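Local coordinates for protein teicoplanin pseudoaglycone deacetylases Orf2 (Actinoplanes teichomyceticus, PDB 3DFF) that is a zinc-dependent deacetylase that probably hydrolyses the acetamide group of a teicoplanin pseudoaglycone during biosynthesis of the lipoglycopeptide antibiotic, at residues G27-A32 against P216-Q221; E249-N254 against G258-T263. All coordinates share one frame; numbering follows the deposited sequence.

Interaction 1 and interaction 2 lie on the same side of the chain's centre, with about 14 Å between their own centres. Along the chain they come in series: the helix pairing of 27-32 with 216-221 is complete before the loop that joins 249-254 to 258-263 begins. They touch directly through Glu262, whose OE2 is a probable hydrogen-bond partner of Gly27 N at 2.9 Å, and through Arg219 CB packed 3.9 Å from Tyr260 CB. Glu262 also forms a salt bridge with Lys222 of helix 216-226. The approach to strand 263-269, which lies between strands 182-185 and 204-211 and runs antiparallel to both, is thereby tied to both helices of interaction 1.

Interaction 1 of 2, residues G27-A32 against P216-Q221; sequences GLAQAA and PEMRSQ
In the helical layer of this PIG-L-family alpha/beta fold, Ala29 of helix 19-33 meets Met218 and Gln221 of helix 216-226, two helices far apart in sequence. The short segment axes come within 9.3 Å and their directions differ by 123°, a steep crossing rather than side-by-side packing. Of the CA atoms of the two segments, those of Ala29 and Met218 are nearest, 6.5 Å apart, and at this point the Ala29 side facing helix 216-226 is only a methyl. Met218, modelled as selenomethionine, has CG anti to the carbonyl carbon (chi1 -61°) and bends again at chi2 (-58°), which brings SE to 3.9 Å from Ala29 CB. The same bend lays SE against the backbone of helix 19-33, 4.0 Å from Gln30 N. Gln30 crosses the Met218 side chain at about a right angle, with its OE1 3.8 Å from Met218 CG. One helical turn on, the extended side chain of Gln221 reaches Ala29 CB with OE1 at 3.5 Å, a van der Waals contact between a methyl and an amide oxygen. The other end of that amide is secured, since NE2 is hydrogen-bonded to His85 O. Leu86 touches both Ala29 and Gln221 and so extends the interface, while Leu28 of helix 19-33 is directed to strands 9-14 and 37-42, the two strands that this helix connects as a beta-alpha-beta crossover.

Interaction 2 of 2, residues E249-N254 against G258-T263; sequences EHARQN and GGYGET
The Tyr260 ring receives Ala251 CB obliquely, 3.6 Å from CD1, and packs edge-to-face with Phe223; the other flat group, the Arg252 guanidinium, has Glu249 at its edge in a bridge within the helix. The Ala251-Tyr260 pair belongs to the helix-to-strand connection in which the chain leaves helix 243-254 and passes across the side of the helix that carries Ala251 before entering strand 263-269. The buried methyl of Ala251 is the centre of the contact, and it also lies 3.8 Å from Gly261 O. Tyr260 CB points away from the helix, but CG anti to the backbone N (chi1 -169°) places the CD1-CE1 side of the ring against Ala251, while OH is hydrogen-bonded to Lys222 NZ.

Within the helix, Arg252 grips Glu249 side-on: NE bonds to OE1 at 3.0 Å and NH2 to OE2 at 3.1 Å. Both oxygens are approached on their syn side, and the first bond is nearly straight (167°) with its acceptor only 1° out of the guanidinium plane: a side-on, two-pronged salt bridge, in the guanidinium plane but tilted from the carboxylate plane.

His250, on the same helix, and Glu186 are seen as ligands of one zinc ion in crystallographic work on this protein. No zinc is bound there in this chain, where His250 NE2 is hydrogen-bonded to Glu186 OE1. The Thr263 side chain also lies close to that of Glu186.

A water bridges Asn254, at the end of the segment, to Thr263 and Gly261: it accepts from Asn254 ND2 at 3.3 Å, lies 3.1 Å from Thr263 OG1, and donates a weak, 3.5 Å bond to Gly261 O.

Interaction 1 of 2, residues G27-A32 against P216-Q221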
loop_
_atom_site.group_PDB
_atom_site.type_symbol
_atom_site.label_atom_id
_atom_site.label_comp_id
_atom_site.label_asym_id
_atom_site.label_seq_id
_atom_site.Cartn_x
_atom_site.Cartn_y
_atom_site.Cartn_z
ATOM N N GLY A 27 2.680 -13.388 2.204
ATOM C CA GLY A 27 2.910 -13.703 0.785
ATOM C C GLY A 27 4.311 -13.368 0.293
ATOM O O GLY A 27 4.946 -14.164 -0.425
ATOM N N LEU A 28 4.796 -12.187 0.664
ATOM C CA LEU A 28 6.144 -11.767 0.284
ATOM C C LEU A 28 7.202 -12.695 0.882
ATOM O O LEU A 28 8.137 -13.105 0.183
ATOM C CB LEU A 28 6.406 -10.337 0.753
ATOM C CG LEU A 28 5.562 -9.280 0.044
ATOM C CD1 LEU A 28 5.705 -7.956 0.762
ATOM C CD2 LEU A 28 5.955 -9.149 -1.437
ATOM N N ALA A 29 7.053 -12.993 2.172
ATOM C CA ALA A 29 7.997 -13.845 2.896
ATOM C C ALA A 29 7.988 -15.262 2.314
ATOM O O ALA A 29 9.052 -15.876 2.154
ATOM C CB ALA A 29 7.661 -13.865 4.370
ATOM N N GLN A 30 6.793 -15.751 1.981
ATOM C CA GLN A 30 6.629 -17.067 1.340
ATOM C C GLN A 30 7.386 -17.120 0.022
ATOM O O GLN A 30 8.146 -18.068 -0.228
ATOM C CB GLN A 30 5.141 -17.382 1.107
ATOM C CG GLN A 30 4.850 -18.695 0.357
ATOM C CD GLN A 30 4.993 -19.933 1.234
ATOM O OE1 GLN A 30 5.353 -19.848 2.412
ATOM N NE2 GLN A 30 4.707 -21.097 0.658
ATOM N N ALA A 31 7.175 -16.101 -0.812
ATOM C CA ALA A 31 7.759 -16.028 -2.143
ATOM C C ALA A 31 9.284 -16.060 -2.077
ATOM O O ALA A 31 9.933 -16.684 -2.925
ATOM C CB ALA A 31 7.274 -14.768 -2.861
ATOM N N ALA A 32 9.846 -15.408 -1.060
ATOM C CA ALA A 32 11.298 -15.336 -0.889
ATOM C C ALA A 32 11.872 -16.692 -0.470
ATOM O O ALA A 32 12.909 -17.114 -0.989
ATOM C CB ALA A 32 11.663 -14.262 0.116
ATOM N N PRO A 216 2.668 -21.140 10.322
ATOM C CA PRO A 216 2.790 -20.291 11.508
ATOM C C PRO A 216 4.042 -19.404 11.479
ATOM O O PRO A 216 4.008 -18.266 11.966
ATOM C CB PRO A 216 2.892 -21.307 12.655
ATOM C CG PRO A 216 2.200 -22.486 12.160
ATOM C CD PRO A 216 2.417 -22.550 10.685
ATOM N N GLU A 217 5.128 -19.928 10.905
ATOM C CA GLU A 217 6.413 -19.225 10.873
ATOM C C GLU A 217 6.325 -17.947 10.037
ATOM O O GLU A 217 6.931 -16.922 10.386
ATOM C CB GLU A 217 7.516 -20.150 10.332
ATOM C CG GLU A 217 7.951 -21.256 11.308
ATOM C CD GLU A 217 6.914 -22.362 11.483
ATOM O OE1 GLU A 217 6.169 -22.660 10.519
ATOM O OE2 GLU A 217 6.853 -22.940 12.595
HETATM N N MSE A 218 5.564 -18.022 8.946
HETATM C CA MSE A 218 5.339 -16.882 8.046
HETATM C C MSE A 218 4.447 -15.831 8.692
HETATM O O MSE A 218 4.652 -14.633 8.498
HETATM C CB MSE A 218 4.708 -17.332 6.735
HETATM C CG MSE A 218 5.530 -18.315 5.899
HETATM SE SE MSE A 218 7.303 -17.644 5.423
HETATM C CE MSE A 218 8.358 -18.493 6.837
ATOM N N ARG A 219 3.431 -16.275 9.432
ATOM C CA ARG A 219 2.594 -15.333 10.162
ATOM C C ARG A 219 3.449 -14.586 11.173
ATOM O O ARG A 219 3.340 -13.366 11.307
ATOM C CB ARG A 219 1.426 -16.043 10.864
ATOM C CG ARG A 219 0.631 -15.128 11.800
ATOM C CD ARG A 219 -0.285 -15.912 12.741
ATOM N NE ARG A 219 -0.728 -15.126 13.897
ATOM C CZ ARG A 219 -0.029 -14.919 15.020
ATOM N NH1 ARG A 219 1.201 -15.406 15.173
ATOM N NH2 ARG A 219 -0.552 -14.182 15.992
ATOM N N SER A 220 4.298 -15.322 11.893
ATOM C CA SER A 220 5.143 -14.717 12.899
ATOM C C SER A 220 6.067 -13.691 12.234
ATOM O O SER A 220 6.261 -12.594 12.754
ATOM C CB SER A 220 5.959 -15.793 13.634
ATOM O OG SER A 220 6.744 -15.211 14.658
ATOM N N GLN A 221 6.603 -14.059 11.077
ATOM C CA GLN A 221 7.569 -13.217 10.375
ATOM C C GLN A 221 6.881 -11.941 9.906
ATOM O O GLN A 221 7.384 -10.840 10.138
ATOM C CB GLN A 221 8.165 -13.983 9.203
ATOM C CG GLN A 221 9.378 -13.322 8.591
ATOM C CD GLN A 221 9.980 -14.156 7.491
ATOM O OE1 GLN A 221 9.431 -15.199 7.100
ATOM N NE2 GLN A 221 11.129 -13.715 6.983
#

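Interaction 2 of 2, residues E249-N254 against G258-T263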
loop_
_atom_site.group_PDB
_atom_site.type_symbol
_atom_site.label_atom_id
_atom_site.label_comp_id
_atom_site.label_asym_id
_atom_site.label_seq_id
_atom_site.Cartn_x
_atom_site.Cartn_y
_atom_site.Cartn_z
ATOM N N GLU A 249 -8.287 -12.591 13.345
ATOM C CA GLU A 249 -9.721 -12.848 13.257
ATOM C C GLU A 249 -10.206 -12.712 11.822
ATOM O O GLU A 249 -11.027 -13.499 11.349
ATOM C CB GLU A 249 -10.496 -11.904 14.181
ATOM C CG GLU A 249 -12.045 -12.064 14.156
ATOM C CD GLU A 249 -12.542 -13.512 14.357
ATOM O OE1 GLU A 249 -11.779 -14.367 14.868
ATOM O OE2 GLU A 249 -13.711 -13.793 14.001
ATOM N N HIS A 250 -9.650 -11.739 11.106
ATOM C CA HIS A 250 -10.032 -11.543 9.730
ATOM C C HIS A 250 -9.645 -12.752 8.893
ATOM O O HIS A 250 -10.439 -13.237 8.090
ATOM C CB HIS A 250 -9.394 -10.262 9.173
ATOM C CG HIS A 250 -9.811 -9.964 7.769
ATOM N ND1 HIS A 250 -11.046 -9.433 7.457
ATOM C CD2 HIS A 250 -9.165 -10.136 6.594
ATOM C CE1 HIS A 250 -11.136 -9.286 6.147
ATOM N NE2 HIS A 250 -10.013 -9.714 5.600
ATOM N N ALA A 251 -8.410 -13.227 9.074
ATOM C CA ALA A 251 -7.937 -14.421 8.393
ATOM C C ALA A 251 -8.795 -15.625 8.770
ATOM O O ALA A 251 -9.141 -16.419 7.909
ATOM C CB ALA A 251 -6.500 -14.684 8.742
ATOM N N ARG A 252 -9.133 -15.746 10.053
ATOM C CA ARG A 252 -9.918 -16.895 10.517
ATOM C C ARG A 252 -11.307 -16.919 9.859
ATOM O O ARG A 252 -11.789 -17.983 9.467
ATOM C CB ARG A 252 -10.029 -16.902 12.044
ATOM C CG ARG A 252 -10.571 -18.205 12.628
ATOM C CD ARG A 252 -11.230 -17.976 13.990
ATOM N NE ARG A 252 -12.421 -17.136 13.864
ATOM C CZ ARG A 252 -13.585 -17.534 13.347
ATOM N NH1 ARG A 252 -13.753 -18.778 12.909
ATOM N NH2 ARG A 252 -14.590 -16.677 13.262
ATOM N N GLN A 253 -11.932 -15.751 9.716
ATOM C CA GLN A 253 -13.215 -15.630 8.997
ATOM C C GLN A 253 -13.183 -16.249 7.605
ATOM O O GLN A 253 -14.135 -16.905 7.179
ATOM C CB GLN A 253 -13.575 -14.166 8.803
ATOM C CG GLN A 253 -14.219 -13.511 9.961
ATOM C CD GLN A 253 -14.632 -12.080 9.649
ATOM O OE1 GLN A 253 -14.994 -11.325 10.548
ATOM N NE2 GLN A 253 -14.573 -11.696 8.368
ATOM N N ASN A 254 -12.087 -16.005 6.889
ATOM C CA ASN A 254 -11.949 -16.427 5.497
ATOM C C ASN A 254 -11.399 -17.833 5.319
ATOM O O ASN A 254 -11.316 -18.350 4.198
ATOM C CB ASN A 254 -11.063 -15.440 4.753
ATOM C CG ASN A 254 -11.739 -14.109 4.537
ATOM O OD1 ASN A 254 -12.972 -14.011 4.521
ATOM N ND2 ASN A 254 -10.934 -13.074 4.357
ATOM N N GLY A 258 -8.593 -23.309 8.726
ATOM C CA GLY A 258 -7.274 -22.965 8.211
ATOM C C GLY A 258 -6.365 -22.307 9.226
ATOM O O GLY A 258 -6.687 -22.208 10.414
ATOM N N GLY A 259 -5.203 -21.882 8.755
ATOM C CA GLY A 259 -4.288 -21.099 9.570
ATOM C C GLY A 259 -4.370 -19.673 9.075
ATOM O O GLY A 259 -5.422 -19.233 8.587
ATOM N N TYR A 260 -3.263 -18.952 9.184
ATOM C CA TYR A 260 -3.244 -17.572 8.717
ATOM C C TYR A 260 -3.253 -17.528 7.187
ATOM O O TYR A 260 -2.850 -18.487 6.515
ATOM C CB TYR A 260 -2.046 -16.817 9.302
ATOM C CG TYR A 260 -2.145 -15.336 9.052
ATOM C CD1 TYR A 260 -3.085 -14.554 9.736
ATOM C CD2 TYR A 260 -1.349 -14.733 8.081
ATOM C CE1 TYR A 260 -3.202 -13.205 9.485
ATOM C CE2 TYR A 260 -1.456 -13.372 7.822
ATOM C CZ TYR A 260 -2.391 -12.624 8.524
ATOM O OH TYR A 260 -2.526 -11.287 8.281
ATOM N N GLY A 261 -3.713 -16.413 6.617
ATOM C CA GLY A 261 -3.752 -16.293 5.181
ATOM C C GLY A 261 -4.055 -14.866 4.756
ATOM O O GLY A 261 -4.430 -14.035 5.582
ATOM N N GLU A 262 -3.891 -14.611 3.463
ATOM C CA GLU A 262 -4.139 -13.302 2.881
ATOM C C GLU A 262 -4.960 -13.478 1.621
ATOM O O GLU A 262 -4.713 -14.405 0.831
ATOM C CB GLU A 262 -2.808 -12.611 2.565
ATOM C CG GLU A 262 -2.041 -12.170 3.808
ATOM C CD GLU A 262 -0.553 -11.928 3.584
ATOM O OE1 GLU A 262 0.052 -11.253 4.442
ATOM O OE2 GLU A 262 0.017 -12.446 2.589
ATOM N N THR A 263 -5.946 -12.595 1.447
ATOM C CA THR A 263 -6.828 -12.609 0.286
ATOM C C THR A 263 -6.263 -11.747 -0.848
ATOM O O THR A 263 -5.903 -10.582 -0.624
ATOM C CB THR A 263 -8.235 -12.136 0.693
ATOM O OG1 THR A 263 -8.754 -13.040 1.687
ATOM C CG2 THR A 263 -9.190 -12.102 -0.485
HETATM O O HOH W 1 -7.750 -13.788 4.532
#